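Local coordinates for vitamin B12-binding protein (Vibrio cholerae O395, PDB 5YSC) that binds vitamin B12 in the periplasm and probably delivers it to the BtuC subunits of the BtuCD importer, at residues Glu163-Thr168 and Tyr195-Ile200; Asn186-Ser191 and Glu201-Lys206. All coordinates share one frame; numbering follows the deposited sequence.

Overall arrangement
Following the chain from its N terminus, the order is 163-168, 186-191, 195-200, 201-206, so the two contacts cross: contact 1 pairs the first piece with the third, contact 2 the second with the fourth. Contact 1 closes a loop that leaves strand 166-167, runs through helix 176-181 and strand 184-186, and returns as strand 197-198. Contact 2 closes a shorter one, from the turn after strand 184-186 to helix 200-206, which directly follows strand 197-198. Their centres lie about 10 Å apart and they share packing: F188 lies against T168 and V198, and V203 against V198. Together they tie the small two-stranded sheet and helix 200-206 to strand 155-159 of the parallel sheet.

Contact 1: residues Glu163-Thr168 and Tyr195-Ile200; sequences EKPIIT and YPQVSI
I166 and V198 meet methyl to methyl, CG2 against CG2 at 3.4 Å, tighter than ordinary van der Waals contact. The two side chains cross at about a right angle; V198 CG2 sits between its own backbone N and carbonyl carbon (chi1 -62° places CG1 beside the N), while CG1 lies 3.9 Å from T168 CG2. The other branch of I166 carries CD1 to I200 CG1, 3.9 Å away at the start of helix 200-206, and F158 of strand 155-159 also touches I166. On the other face of the ribbon, I167 CD1 lies 3.6 Å from Q197 CB. The extended Q197 chain then continues until its amide carbon CD rests 3.7 Å from P165 CB, beside the proline that follows a cis peptide bond.

The backbones join through V198 N to I166 O (2.9 Å) and T168 N to P196 O (3.0 Å), with I167 and Q197 forming the antiparallel non-hydrogen-bonded pair. A water lies between I166 N and V198 O, which are too far apart to bond directly; its approach to V198 O is doubtfully short. T168 O comes near the plane of the Y195 ring at its edge and receives a CA-H contact from Y195; T168 OG1 bonds to Y159 O. Y195 OH is held by W174 O. This is a short antiparallel ribbon, ending at Y195 in the cyanocobalamin pocket.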
# COMPACT_ATOMS: atom_id res chain seq x y z
N GLU A 163 13.98 -8.54 5.88
CA GLU A 163 14.98 -8.85 6.91
C GLU A 163 16.40 -8.56 6.40
O GLU A 163 17.25 -8.10 7.19
CB GLU A 163 14.83 -10.30 7.39
CG GLU A 163 13.77 -10.49 8.51
CD GLU A 163 13.69 -11.90 9.10
OE1 GLU A 163 14.26 -12.84 8.53
OE2 GLU A 163 13.01 -12.06 10.15
N LYS A 164 16.67 -8.79 5.11
CA LYS A 164 17.98 -8.54 4.50
C LYS A 164 17.85 -7.74 3.21
O LYS A 164 17.33 -8.28 2.21
CB LYS A 164 18.72 -9.85 4.19
CG LYS A 164 18.70 -10.89 5.30
CD LYS A 164 19.17 -12.24 4.76
CE LYS A 164 18.87 -13.36 5.74
NZ LYS A 164 19.06 -14.70 5.10
N PRO A 165 18.28 -6.47 3.17
CA PRO A 165 18.66 -5.67 4.33
C PRO A 165 17.40 -5.30 5.07
O PRO A 165 16.31 -5.59 4.56
CB PRO A 165 19.37 -4.47 3.72
CG PRO A 165 18.71 -4.31 2.38
CD PRO A 165 18.37 -5.70 1.92
N ILE A 166 17.51 -4.68 6.23
CA ILE A 166 16.34 -4.17 6.94
C ILE A 166 15.97 -2.83 6.31
O ILE A 166 16.68 -1.84 6.49
CB ILE A 166 16.61 -4.02 8.44
CG1 ILE A 166 17.16 -5.33 9.03
CG2 ILE A 166 15.34 -3.66 9.14
CD1 ILE A 166 17.75 -5.17 10.44
N ILE A 167 14.86 -2.80 5.58
CA ILE A 167 14.25 -1.57 5.09
C ILE A 167 12.96 -1.34 5.86
O ILE A 167 12.20 -2.28 6.11
CB ILE A 167 13.94 -1.63 3.57
CG1 ILE A 167 15.16 -2.08 2.78
CG2 ILE A 167 13.45 -0.30 3.07
CD1 ILE A 167 16.31 -1.16 2.89
N THR A 168 12.72 -0.10 6.23
CA THR A 168 11.53 0.27 6.97
C THR A 168 10.96 1.52 6.30
O THR A 168 11.35 1.89 5.19
CB THR A 168 11.85 0.46 8.47
OG1 THR A 168 10.63 0.60 9.22
CG2 THR A 168 12.70 1.71 8.73
N TYR A 195 12.13 5.60 3.03
CA TYR A 195 12.23 4.16 3.25
C TYR A 195 13.66 3.83 3.61
O TYR A 195 14.40 3.23 2.81
CB TYR A 195 11.74 3.39 2.03
CG TYR A 195 10.29 3.70 1.82
CD1 TYR A 195 9.30 3.04 2.52
CD2 TYR A 195 9.91 4.70 0.95
CE1 TYR A 195 7.96 3.38 2.38
CE2 TYR A 195 8.58 5.07 0.79
CZ TYR A 195 7.60 4.39 1.50
OH TYR A 195 6.29 4.74 1.29
N PRO A 196 14.08 4.15 4.83
CA PRO A 196 15.48 3.98 5.20
C PRO A 196 15.87 2.54 5.41
O PRO A 196 15.10 1.71 5.88
CB PRO A 196 15.58 4.75 6.52
CG PRO A 196 14.23 4.74 7.07
CD PRO A 196 13.28 4.73 5.92
N GLN A 197 17.13 2.27 5.10
CA GLN A 197 17.77 1.04 5.51
C GLN A 197 18.29 1.28 6.92
O GLN A 197 18.87 2.32 7.20
CB GLN A 197 18.92 0.70 4.56
CG GLN A 197 19.51 -0.66 4.78
CD GLN A 197 20.60 -0.97 3.78
OE1 GLN A 197 20.47 -0.68 2.60
NE2 GLN A 197 21.68 -1.57 4.27
N VAL A 198 18.05 0.33 7.82
CA VAL A 198 18.42 0.47 9.22
C VAL A 198 19.20 -0.75 9.67
O VAL A 198 19.02 -1.85 9.16
CB VAL A 198 17.18 0.68 10.13
CG1 VAL A 198 16.43 1.97 9.76
CG2 VAL A 198 16.26 -0.56 10.08
N SER A 199 20.08 -0.55 10.65
CA SER A 199 20.88 -1.63 11.20
C SER A 199 20.14 -2.31 12.36
O SER A 199 19.26 -1.72 12.98
CB SER A 199 22.22 -1.09 11.70
OG SER A 199 22.04 -0.40 12.92
N ILE A 200 20.56 -3.54 12.66
CA ILE A 200 20.03 -4.24 13.83
C ILE A 200 20.14 -3.36 15.05
O ILE A 200 19.20 -3.24 15.84
CB ILE A 200 20.78 -5.57 14.05
CG1 ILE A 200 20.27 -6.63 13.07
CG2 ILE A 200 20.60 -6.04 15.51
CD1 ILE A 200 20.86 -8.04 13.28
O HOH W 1 20.17 -3.48 7.63

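Contact 2: residues Asn186-Ser191 and Glu201-Lys206; sequences NIFADS and EQVLVK
K206, F188 and I187 carry this contact, where the turn after strand 184-186 meets helix 200-206. The lysine leaves the helix and runs antiparallel to the isoleucine side chain, each sliding past the other: I187 CD1 packs 3.7 Å from K206 CB, and K206 CD lies 4.0 Å from I187 CB. A bend at chi2 (-91°) swings the rest of the lysine chain toward the turn, and NZ ends 2.7 Å from I187 O, almost in line with the C=O bond (169° at the oxygen). A water adds a weak bridge from the same NZ to D190 O.

F188 brings its ring up to the helix by the edge. Its CZ lies 4.0 Å from Q202 CB, and V203 N lies in the ring plane; CE2 meets V203 CG2 at 4.1 Å, the side chains crossing at about a right angle. The ring and the Q202 amide are nearly perpendicular, 84° apart, and OE1 of that amide bonds S199 N. The turn is shaped from within: N186 OD1 accepts from F188 N in an Asx turn, with the N lying above the carbonyl plane, and S191 OG donates to F188 O.

The chemistry is that of a lysine used at both ends: its methylenes pack on apolar isoleucine, while its ammonium group, probably charged, binds a backbone carbonyl and may polarise it.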
# COMPACT_ATOMS: atom_id res chain seq x y z
N ASN A 186 5.44 5.25 14.62
CA ASN A 186 6.59 4.67 13.96
C ASN A 186 7.89 5.10 14.63
O ASN A 186 8.14 6.30 14.73
CB ASN A 186 6.58 5.10 12.49
CG ASN A 186 7.77 4.61 11.72
OD1 ASN A 186 8.48 3.69 12.14
ND2 ASN A 186 7.98 5.19 10.56
N ILE A 187 8.72 4.14 15.04
CA ILE A 187 9.97 4.47 15.75
C ILE A 187 10.96 5.15 14.82
O ILE A 187 11.90 5.82 15.28
CB ILE A 187 10.65 3.23 16.37
CG1 ILE A 187 10.92 2.14 15.32
CG2 ILE A 187 9.83 2.69 17.54
CD1 ILE A 187 11.90 1.03 15.81
N PHE A 188 10.81 4.98 13.51
CA PHE A 188 11.72 5.58 12.55
C PHE A 188 11.07 6.73 11.79
O PHE A 188 11.54 7.11 10.71
CB PHE A 188 12.24 4.51 11.60
CG PHE A 188 13.28 3.60 12.22
CD1 PHE A 188 14.56 4.09 12.48
CD2 PHE A 188 12.99 2.29 12.55
CE1 PHE A 188 15.54 3.28 13.05
CE2 PHE A 188 13.96 1.46 13.12
CZ PHE A 188 15.24 1.95 13.37
N ALA A 189 10.04 7.34 12.36
CA ALA A 189 9.30 8.38 11.66
C ALA A 189 10.23 9.49 11.21
O ALA A 189 10.14 9.97 10.07
CB ALA A 189 8.22 8.94 12.57
N ASP A 190 11.13 9.91 12.10
CA ASP A 190 12.05 11.02 11.81
C ASP A 190 13.35 10.48 11.21
O ASP A 190 14.40 10.49 11.84
CB ASP A 190 12.33 11.82 13.08
CG ASP A 190 11.08 12.39 13.70
OD1 ASP A 190 10.14 12.71 12.92
OD2 ASP A 190 11.04 12.51 14.95
N SER A 191 13.25 10.01 9.97
CA SER A 191 14.41 9.62 9.19
C SER A 191 14.59 10.58 8.01
O SER A 191 13.66 11.27 7.58
CB SER A 191 14.30 8.18 8.66
OG SER A 191 14.08 7.26 9.71
N GLU A 201 21.32 -2.75 15.25
CA GLU A 201 21.56 -1.91 16.42
C GLU A 201 20.55 -0.77 16.49
O GLU A 201 20.02 -0.46 17.57
CB GLU A 201 22.99 -1.36 16.38
CG GLU A 201 24.11 -2.37 16.69
CD GLU A 201 24.12 -3.61 15.80
OE1 GLU A 201 24.39 -4.72 16.33
OE2 GLU A 201 23.85 -3.47 14.58
N GLN A 202 20.28 -0.14 15.35
CA GLN A 202 19.32 0.95 15.30
C GLN A 202 17.96 0.56 15.86
O GLN A 202 17.36 1.30 16.63
CB GLN A 202 19.18 1.47 13.87
CG GLN A 202 20.32 2.35 13.41
CD GLN A 202 20.20 2.76 11.96
OE1 GLN A 202 20.57 2.02 11.06
NE2 GLN A 202 19.67 3.95 11.73
N VAL A 203 17.46 -0.61 15.46
CA VAL A 203 16.21 -1.12 16.01
C VAL A 203 16.38 -1.40 17.50
O VAL A 203 15.56 -0.98 18.33
CB VAL A 203 15.75 -2.39 15.27
CG1 VAL A 203 14.42 -2.90 15.85
CG2 VAL A 203 15.65 -2.17 13.77
N LEU A 204 17.42 -2.17 17.84
CA LEU A 204 17.64 -2.57 19.23
C LEU A 204 17.63 -1.36 20.14
O LEU A 204 16.99 -1.37 21.20
CB LEU A 204 18.97 -3.31 19.37
CG LEU A 204 19.11 -4.68 18.68
CD1 LEU A 204 20.47 -5.29 18.99
CD2 LEU A 204 18.00 -5.60 19.09
N VAL A 205 18.33 -0.31 19.73
CA VAL A 205 18.41 0.89 20.55
C VAL A 205 17.02 1.45 20.77
O VAL A 205 16.67 1.85 21.88
CB VAL A 205 19.36 1.89 19.87
CG1 VAL A 205 19.03 3.32 20.20
CG2 VAL A 205 20.80 1.56 20.27
N LYS A 206 16.17 1.41 19.72
CA LYS A 206 14.88 2.08 19.73
C LYS A 206 13.83 1.39 20.61
O LYS A 206 12.85 2.02 21.01
CB LYS A 206 14.34 2.19 18.31
CG LYS A 206 15.01 3.24 17.42
CD LYS A 206 14.28 4.57 17.51
CE LYS A 206 14.84 5.58 16.51
NZ LYS A 206 14.08 6.85 16.56
O HOH W 2 14.19 7.81 13.39